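Local coordinates for protein YCAC GENE product (Escherichia coli, PDB 1YAC) that is of unknown specificity but is probably a hydrolase of the isochorismatase family, forming an octamer of three-layer alpha-beta-alpha sandwich subunits, at residues A[54-59]-A[74-79]; A[80-85]-A[91-96]. All blocks are in the same frame, centred on the assembly; numbering follows the deposited sequence.

How the contacts relate
From the N terminus, the chain reaches strand 54-59 after strand 13-18 and helix 33-49, passes through helix 70-75, and closes a loop when residues 74-79 come back against the start of that strand: this is contact 1. Strand 81-84 follows at once, beside 54-59 in the parallel sheet, and contact 2 closes the next, much shorter loop when residues 91-96 fold over it. The two loops lie in series, neither enclosing nor crossing the other. Their centres are about 11 Å apart, and strand pairing joins them, with Thr58 O accepting from Arg84 N. Contact 1 thus ties a helix end to the sheet; contact 2 ties an edge strand of the sheet within this chain to the start of helix 94-102.

Contact 1 of 2, residues A[54-59]-A[74-79]; sequences TILTTS and AQFPDA. Unlike the reference sequence in segment 74-79: Ala79 (reference Thr).
Thr54 sets its methyl squarely over the ring of Phe76 inside the beta-alpha-beta unit formed by strand 54-59, helix 70-75 and strand 81-84. The two side chains cross at about a right angle. Thr54 CG2 sits 4.0 Å from the ring centroid and just 6° off its normal, a CH-pi contact over the middle of the face. This follows from a chi1 of -59°, which turns CG2 anti to the backbone N and puts OG1 beside that N; OG1 passes 3.7 Å from Phe76 CE1 while its hydrogen bond goes to Leu52 O. Threonine suits the place because one branch is apolar enough to lie on an aromatic ring while the other meets a backbone carbonyl. On the opposite face of the ring lies Gln75 CG, offset toward the rim, so the flat phenyl is sandwiched between the strand and its own sequence neighbour. Leu56, two residues along on the same side of the strand, brings CD1 to within 4.1 Å of Phe76 CB. Replacing Phe76 with an alanine would probably strip the Thr54 methyl of its aromatic cover and open a gap between strand and helix end. Phe76 is where the chain leaves the helix and enters a type I turn, and at the far end of that turn Ala79, where the reference sequence has threonine, brings CB to 3.2 Å from Thr54 O.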
loop_
_atom_site.group_PDB
_atom_site.type_symbol
_atom_site.label_atom_id
_atom_site.label_comp_id
_atom_site.label_asym_id
_atom_site.label_seq_id
_atom_site.Cartn_x
_atom_site.Cartn_y
_atom_site.Cartn_z
ATOM N N THR A 54 18.398 32.104 8.452
ATOM C CA THR A 54 17.657 30.974 9.014
ATOM C C THR A 54 17.256 31.206 10.468
ATOM O O THR A 54 18.009 31.792 11.249
ATOM C CB THR A 54 18.509 29.681 8.874
ATOM O OG1 THR A 54 18.785 29.459 7.486
ATOM C CG2 THR A 54 17.788 28.456 9.452
ATOM N N ILE A 55 16.040 30.791 10.801
ATOM C CA ILE A 55 15.494 30.938 12.143
ATOM C C ILE A 55 15.116 29.574 12.726
ATOM O O ILE A 55 14.392 28.799 12.101
ATOM C CB ILE A 55 14.264 31.853 12.108
ATOM C CG1 ILE A 55 14.703 33.256 11.677
ATOM C CG2 ILE A 55 13.594 31.936 13.472
ATOM C CD1 ILE A 55 13.568 34.111 11.268
ATOM N N LEU A 56 15.669 29.268 13.892
ATOM C CA LEU A 56 15.392 28.016 14.588
ATOM C C LEU A 56 14.458 28.302 15.760
ATOM O O LEU A 56 14.571 29.338 16.421
ATOM C CB LEU A 56 16.685 27.417 15.143
ATOM C CG LEU A 56 17.865 27.218 14.197
ATOM C CD1 LEU A 56 19.048 26.718 15.022
ATOM C CD2 LEU A 56 17.522 26.244 13.079
ATOM N N THR A 57 13.520 27.398 16.016
ATOM C CA THR A 57 12.611 27.583 17.137
ATOM C C THR A 57 12.207 26.220 17.664
ATOM O O THR A 57 12.222 25.238 16.922
ATOM C CB THR A 57 11.369 28.450 16.763
ATOM O OG1 THR A 57 10.577 28.703 17.939
ATOM C CG2 THR A 57 10.510 27.764 15.701
ATOM N N THR A 58 11.941 26.144 18.962
ATOM C CA THR A 58 11.552 24.889 19.593
ATOM C C THR A 58 10.401 25.143 20.544
ATOM O O THR A 58 10.177 26.272 20.987
ATOM C CB THR A 58 12.707 24.261 20.388
ATOM O OG1 THR A 58 13.104 25.164 21.425
ATOM C CG2 THR A 58 13.902 23.955 19.478
ATOM N N SER A 59 9.687 24.077 20.868
ATOM C CA SER A 59 8.544 24.152 21.761
ATOM C C SER A 59 8.810 23.301 22.991
ATOM O O SER A 59 9.073 22.097 22.869
ATOM C CB SER A 59 7.300 23.625 21.034
ATOM O OG SER A 59 6.208 23.512 21.920
ATOM N N ALA A 74 24.191 22.785 15.533
ATOM C CA ALA A 74 25.589 22.879 15.121
ATOM C C ALA A 74 25.768 23.640 13.810
ATOM O O ALA A 74 26.745 24.372 13.632
ATOM C CB ALA A 74 26.190 21.468 14.995
ATOM N N GLN A 75 24.816 23.479 12.898
ATOM C CA GLN A 75 24.891 24.116 11.590
ATOM C C GLN A 75 24.579 25.608 11.568
ATOM O O GLN A 75 25.089 26.345 10.720
ATOM C CB GLN A 75 23.972 23.390 10.611
ATOM C CG GLN A 75 24.145 23.811 9.165
ATOM C CD GLN A 75 23.540 22.802 8.216
ATOM O OE1 GLN A 75 22.389 22.396 8.463
ATOM N NE2 GLN A 75 24.222 22.400 7.242
ATOM N N PHE A 76 23.738 26.052 12.487
ATOM C CA PHE A 76 23.342 27.456 12.552
ATOM C C PHE A 76 23.590 27.996 13.954
ATOM O O PHE A 76 22.654 28.419 14.641
ATOM C CB PHE A 76 21.859 27.576 12.183
ATOM C CG PHE A 76 21.543 27.054 10.809
ATOM C CD1 PHE A 76 21.842 27.812 9.676
ATOM C CD2 PHE A 76 21.000 25.778 10.644
ATOM C CE1 PHE A 76 21.612 27.310 8.397
ATOM C CE2 PHE A 76 20.764 25.258 9.366
ATOM C CZ PHE A 76 21.071 26.025 8.242
ATOM N N PRO A 77 24.865 28.048 14.381
ATOM C CA PRO A 77 25.187 28.543 15.722
ATOM C C PRO A 77 24.865 30.010 15.976
ATOM O O PRO A 77 24.595 30.386 17.108
ATOM C CB PRO A 77 26.683 28.256 15.839
ATOM C CG PRO A 77 27.158 28.393 14.434
ATOM C CD PRO A 77 26.092 27.683 13.654
ATOM N N ASP A 78 24.855 30.826 14.929
ATOM C CA ASP A 78 24.567 32.248 15.090
ATOM C C ASP A 78 23.141 32.651 14.719
ATOM O O ASP A 78 22.775 33.821 14.836
ATOM C CB ASP A 78 25.557 33.090 14.278
ATOM C CG ASP A 78 26.984 32.993 14.797
ATOM O OD1 ASP A 78 27.178 32.667 15.985
ATOM O OD2 ASP A 78 27.915 33.266 14.008
ATOM N N ALA A 79 22.330 31.690 14.293
ATOM C CA ALA A 79 20.961 31.988 13.898
ATOM C C ALA A 79 20.075 32.257 15.096
ATOM O O ALA A 79 20.402 31.863 16.215
ATOM C CB ALA A 79 20.385 30.810 13.091
#

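Contact 2 of 2, residues A[80-85]-A[91-96]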
loop_
_atom_site.group_PDB
_atom_site.type_symbol
_atom_site.label_atom_id
_atom_site.label_comp_id
_atom_site.label_asym_id
_atom_site.label_seq_id
_atom_site.Cartn_x
_atom_site.Cartn_y
_atom_site.Cartn_z
ATOM N N PRO A 80 18.995 33.032 14.901
ATOM C CA PRO A 80 18.082 33.309 16.006
ATOM C C PRO A 80 17.552 31.950 16.475
ATOM O O PRO A 80 17.212 31.092 15.656
ATOM C CB PRO A 80 16.974 34.104 15.325
ATOM C CG PRO A 80 17.722 34.878 14.314
ATOM C CD PRO A 80 18.651 33.856 13.730
ATOM N N TYR A 81 17.548 31.736 17.780
ATOM C CA TYR A 81 17.079 30.483 18.347
ATOM C C TYR A 81 16.045 30.852 19.399
ATOM O O TYR A 81 16.388 31.303 20.492
ATOM C CB TYR A 81 18.260 29.713 18.957
ATOM C CG TYR A 81 17.936 28.316 19.442
ATOM C CD1 TYR A 81 16.992 28.099 20.441
ATOM C CD2 TYR A 81 18.603 27.215 18.927
ATOM C CE1 TYR A 81 16.722 26.821 20.914
ATOM C CE2 TYR A 81 18.342 25.930 19.397
ATOM C CZ TYR A 81 17.406 25.744 20.389
ATOM O OH TYR A 81 17.171 24.485 20.881
ATOM N N ILE A 82 14.775 30.665 19.057
ATOM C CA ILE A 82 13.678 31.009 19.944
ATOM C C ILE A 82 13.076 29.764 20.593
ATOM O O ILE A 82 12.419 28.954 19.934
ATOM C CB ILE A 82 12.567 31.802 19.182
ATOM C CG1 ILE A 82 13.142 33.087 18.559
ATOM C CG2 ILE A 82 11.434 32.176 20.118
ATOM C CD1 ILE A 82 13.844 32.887 17.239
ATOM N N ALA A 83 13.403 29.557 21.863
ATOM C CA ALA A 83 12.867 28.431 22.625
ATOM C C ALA A 83 11.563 28.957 23.198
ATOM O O ALA A 83 11.573 29.788 24.111
ATOM C CB ALA A 83 13.828 28.033 23.751
ATOM N N ARG A 84 10.450 28.575 22.582
ATOM C CA ARG A 84 9.135 29.023 23.023
ATOM C C ARG A 84 8.699 28.237 24.256
ATOM O O ARG A 84 8.574 27.010 24.223
ATOM C CB ARG A 84 8.107 28.852 21.899
ATOM C CG ARG A 84 8.629 29.252 20.526
ATOM C CD ARG A 84 7.508 29.376 19.500
ATOM N NE ARG A 84 6.680 28.172 19.366
ATOM C CZ ARG A 84 7.062 27.054 18.758
ATOM N NH1 ARG A 84 8.270 26.960 18.217
ATOM N NH2 ARG A 84 6.230 26.025 18.689
ATOM N N PRO A 85 8.439 28.940 25.363
ATOM C CA PRO A 85 8.018 28.251 26.583
ATOM C C PRO A 85 6.555 27.828 26.584
ATOM O O PRO A 85 6.174 26.948 27.357
ATOM C CB PRO A 85 8.297 29.278 27.686
ATOM C CG PRO A 85 8.673 30.568 26.980
ATOM C CD PRO A 85 8.387 30.401 25.526
ATOM N N TRP A 91 4.207 31.897 15.439
ATOM C CA TRP A 91 3.840 33.267 15.095
ATOM C C TRP A 91 3.257 34.033 16.281
ATOM O O TRP A 91 3.224 35.251 16.258
ATOM C CB TRP A 91 2.870 33.310 13.915
ATOM C CG TRP A 91 3.072 34.542 13.089
ATOM C CD1 TRP A 91 2.372 35.722 13.173
ATOM C CD2 TRP A 91 4.057 34.736 12.063
ATOM N NE1 TRP A 91 2.864 36.630 12.265
ATOM C CE2 TRP A 91 3.897 36.052 11.573
ATOM C CE3 TRP A 91 5.060 33.920 11.512
ATOM C CZ2 TRP A 91 4.707 36.572 10.553
ATOM C CZ3 TRP A 91 5.859 34.437 10.502
ATOM C CH2 TRP A 91 5.678 35.752 10.032
ATOM N N ASP A 92 2.760 33.320 17.291
ATOM C CA ASP A 92 2.220 33.954 18.493
ATOM C C ASP A 92 3.333 34.399 19.443
ATOM O O ASP A 92 3.069 35.078 20.438
ATOM C CB ASP A 92 1.272 33.007 19.225
ATOM C CG ASP A 92 -0.108 32.950 18.592
ATOM O OD1 ASP A 92 -0.508 33.930 17.925
ATOM O OD2 ASP A 92 -0.798 31.926 18.763
ATOM N N ASN A 93 4.568 33.995 19.153
ATOM C CA ASN A 93 5.727 34.371 19.970
ATOM C C ASN A 93 6.305 35.654 19.364
ATOM O O ASN A 93 6.718 35.676 18.201
ATOM C CB ASN A 93 6.771 33.240 19.958
ATOM C CG ASN A 93 8.024 33.574 20.765
ATOM O OD1 ASN A 93 8.819 34.434 20.370
ATOM N ND2 ASN A 93 8.228 32.869 21.875
ATOM N N GLU A 94 6.318 36.731 20.138
ATOM C CA GLU A 94 6.817 38.020 19.646
ATOM C C GLU A 94 8.274 38.015 19.164
ATOM O O GLU A 94 8.606 38.657 18.155
ATOM C CB GLU A 94 6.601 39.094 20.708
ATOM C CG GLU A 94 5.132 39.299 21.038
ATOM C CD GLU A 94 4.897 40.422 22.037
ATOM O OE1 GLU A 94 5.544 40.415 23.110
ATOM O OE2 GLU A 94 4.056 41.303 21.747
ATOM N N ASP A 95 9.144 37.300 19.881
ATOM C CA ASP A 95 10.549 37.201 19.499
ATOM C C ASP A 95 10.680 36.502 18.157
ATOM O O ASP A 95 11.519 36.878 17.338
ATOM C CB ASP A 95 11.352 36.416 20.538
ATOM C CG ASP A 95 11.714 37.247 21.745
ATOM O OD1 ASP A 95 11.561 38.484 21.693
ATOM O OD2 ASP A 95 12.174 36.667 22.745
ATOM N N PHE A 96 9.853 35.481 17.939
ATOM C CA PHE A 96 9.897 34.738 16.686
ATOM C C PHE A 96 9.550 35.646 15.502
ATOM O O PHE A 96 10.322 35.742 14.548
ATOM C CB PHE A 96 8.954 33.527 16.739
ATOM C CG PHE A 96 8.979 32.690 15.492
ATOM C CD1 PHE A 96 9.978 31.742 15.297
ATOM C CD2 PHE A 96 8.008 32.861 14.497
ATOM C CE1 PHE A 96 10.015 30.973 14.136
ATOM C CE2 PHE A 96 8.037 32.093 13.334
ATOM C CZ PHE A 96 9.044 31.151 13.156
#
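Ile82 packs one branch against the side-chain amide of Asn93 and the other against the backbone of the helix that Asn93 begins. Its CG2 methyl lies 3.5 Å from Asn93 OD1 and nearly as close to ND2, while CG1 approaches Phe96 CA at 4.1 Å. With chi1 at -58°, CG2 is anti to the backbone N and points at the amide, while CG1 is directed at the helix backbone. A beta-branched residue fits well here: it favours the extended strand and offers two apolar arms to the first turn of a helix. The same methyl also comes near Phe96 CB and the CB of Asp95.

Asn93 occupies the N-cap. Its OD1 accepts from Phe96 N at 2.8 Å, the donor lying somewhat out of the carbonyl plane. The N-H...O angle is 150°. Asparagine suits the position because a short side chain can fold back onto an N-H of the first turn, which has no preceding helical carbonyl to pair with. The Ile82 CG2 methyl thus packs on the very amide whose OD1 makes the capping bond.

Arg84 completes the contact with the aliphatic part of its chain. CG lies 3.9 Å from Asn93 ND2, and CD packs against Asn93 CB. The chain then bends at its third torsion, and its guanidinium plane stands 89° from the amide. That charged end is engaged elsewhere: NE bonds to Asn87 O, and NH1 forms a salt bridge with Asp19. Nearby, Asp92 makes a salt bridge to Arg7 of a second subunit.

Strand 81-84, the capped helix 94-102 and strand 107-112 together make a parallel beta-alpha-beta crossover that passes over two intervening strands, a connection in keeping with the three-layer alpha-beta-alpha sandwich of this family.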